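Local atomic coordinates of glycinin A3B4 subunit (Glycine max, PDB entry 2D5F), a protein that serves as an 11S globulin of soybean seeds, a storage protein that probably assembles into hexamers and holds nitrogen for the germinating seedling. Residues K456-F459 / R460-S464. Residues are numbered along the deposited sequence; the frame is centred on the assembly and turned at random.
Sequences KDVF and RAIPS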
loop_
_atom_site.group_PDB
_atom_site.type_symbol
_atom_site.label_atom_id
_atom_site.label_comp_id
_atom_site.label_asym_id
_atom_site.label_seq_id
_atom_site.Cartn_x
_atom_site.Cartn_y
_atom_site.Cartn_z
ATOM N N LYS B 456 -29.232 -4.832 17.050
ATOM C CA LYS B 456 -29.548 -3.767 18.008
ATOM C C LYS B 456 -28.884 -2.467 17.535
ATOM O O LYS B 456 -29.510 -1.407 17.502
ATOM C CB LYS B 456 -29.026 -4.108 19.407
ATOM C CG LYS B 456 -29.718 -5.277 20.078
ATOM C CD LYS B 456 -29.097 -5.579 21.439
ATOM C CE LYS B 456 -29.186 -4.369 22.369
ATOM N NZ LYS B 456 -28.461 -4.593 23.651
ATOM N N ASP B 457 -27.612 -2.562 17.164
ATOM C CA ASP B 457 -26.858 -1.408 16.695
ATOM C C ASP B 457 -27.439 -0.862 15.392
ATOM O O ASP B 457 -27.363 0.337 15.121
ATOM C CB ASP B 457 -25.391 -1.799 16.504
ATOM C CG ASP B 457 -24.539 -0.650 16.001
ATOM O OD1 ASP B 457 -24.377 0.350 16.732
ATOM O OD2 ASP B 457 -24.033 -0.749 14.866
ATOM N N VAL B 458 -28.016 -1.746 14.585
ATOM C CA VAL B 458 -28.615 -1.336 13.320
ATOM C C VAL B 458 -29.831 -0.453 13.591
ATOM O O VAL B 458 -30.022 0.569 12.932
ATOM C CB VAL B 458 -29.052 -2.558 12.473
ATOM C CG1 VAL B 458 -29.785 -2.091 11.229
ATOM C CG2 VAL B 458 -27.830 -3.380 12.076
ATOM N N PHE B 459 -30.651 -0.844 14.563
ATOM C CA PHE B 459 -31.833 -0.051 14.909
ATOM C C PHE B 459 -31.407 1.373 15.279
ATOM O O PHE B 459 -32.056 2.345 14.895
ATOM C CB PHE B 459 -32.580 -0.671 16.099
ATOM C CG PHE B 459 -33.272 -1.971 15.784
ATOM C CD1 PHE B 459 -33.446 -2.932 16.779
ATOM C CD2 PHE B 459 -33.755 -2.235 14.510
ATOM C CE1 PHE B 459 -34.088 -4.139 16.505
ATOM C CE2 PHE B 459 -34.403 -3.443 14.224
ATOM C CZ PHE B 459 -34.568 -4.394 15.223
ATOM N N ARG B 460 -30.306 1.487 16.014
ATOM C CA ARG B 460 -29.819 2.794 16.440
ATOM C C ARG B 460 -29.387 3.687 15.282
ATOM O O ARG B 460 -29.471 4.914 15.372
ATOM C CB ARG B 460 -28.657 2.634 17.426
ATOM C CG ARG B 460 -29.025 1.894 18.707
ATOM C CD ARG B 460 -28.046 2.197 19.826
ATOM N NE ARG B 460 -26.719 1.638 19.591
ATOM C CZ ARG B 460 -26.374 0.382 19.865
ATOM N NH1 ARG B 460 -27.258 -0.463 20.387
ATOM N NH2 ARG B 460 -25.135 -0.026 19.631
ATOM N N ALA B 461 -28.942 3.070 14.191
ATOM C CA ALA B 461 -28.474 3.817 13.028
ATOM C C ALA B 461 -29.581 4.272 12.081
ATOM O O ALA B 461 -29.384 5.192 11.286
ATOM C CB ALA B 461 -27.448 2.972 12.260
ATOM N N ILE B 462 -30.743 3.636 12.176
ATOM C CA ILE B 462 -31.878 3.941 11.308
ATOM C C ILE B 462 -32.832 4.963 11.923
ATOM O O ILE B 462 -33.144 4.897 13.113
ATOM C CB ILE B 462 -32.642 2.647 10.984
ATOM C CG1 ILE B 462 -31.698 1.670 10.282
ATOM C CG2 ILE B 462 -33.867 2.947 10.126
ATOM C CD1 ILE B 462 -32.266 0.280 10.080
ATOM N N PRO B 463 -33.319 5.920 11.112
ATOM C CA PRO B 463 -34.236 6.947 11.615
ATOM C C PRO B 463 -35.496 6.347 12.226
ATOM O O PRO B 463 -36.054 5.381 11.708
ATOM C CB PRO B 463 -34.539 7.787 10.371
ATOM C CG PRO B 463 -33.322 7.587 9.511
ATOM C CD PRO B 463 -33.065 6.113 9.674
ATOM N N SER B 464 -35.934 6.937 13.329
ATOM C CA SER B 464 -37.119 6.476 14.029
ATOM C C SER B 464 -38.304 6.197 13.109
ATOM O O SER B 464 -38.935 5.149 13.211
ATOM C CB SER B 464 -37.534 7.498 15.086
ATOM O OG SER B 464 -38.752 7.098 15.688
#
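R460 NH2 is gripped by two groups: a salt bridge to D457 OD1 at 3.0 Å and a hydrogen bond to Y454 OH, just before the helix. D457 and R460 meet nearly at right angles. The carboxylate and guanidinium planes are turned 62° apart, so the bridge is not a flat two-pronged pair. R460 bends at its third torsion (chi3 -69°) and folds back along its own helix. One face of its guanidinium then lies over D457, with CZ 3.7 Å from D457 CA. D457 CG stands anti to the backbone N, and this sends the carboxylate out to meet NH2. The other oxygen, OD2, accepts a hydrogen bond from G84 N of the second subunit, so one carboxylate ties R460 and the second subunit to the same side chain. With R460 cut back to an alanine, D457 OD1 would probably lose its charged mate and Y454 OH this partner, while G84 of the second subunit would still hold OD2. K456 points its amine elsewhere, to the carbonyls of N486 and G488.

On another side of the helix V458 and I462 run alongside each other, and CG1 of V458 meets CD1 of I462 at 3.6 Å. F459 packs on L481 and meets F217 of the second subunit edge to face.

R460 N bonds weakly to K456 O at 3.4 Å. A461 N is shared weakly between D457 O and V458 O. I462 N bonds to F459 O at 3.3 Å and weakly to V458 O. I462 leaves helical angles, and P463 is the N-cap of the next helix. This is a helix C-terminus whose last turn tightens towards i to i+3 bonds, with an i to i+3 salt bridge on its side, in the helical extension after the C-terminal cupin barrel, packed against a neighbouring subunit as in 11S globulins.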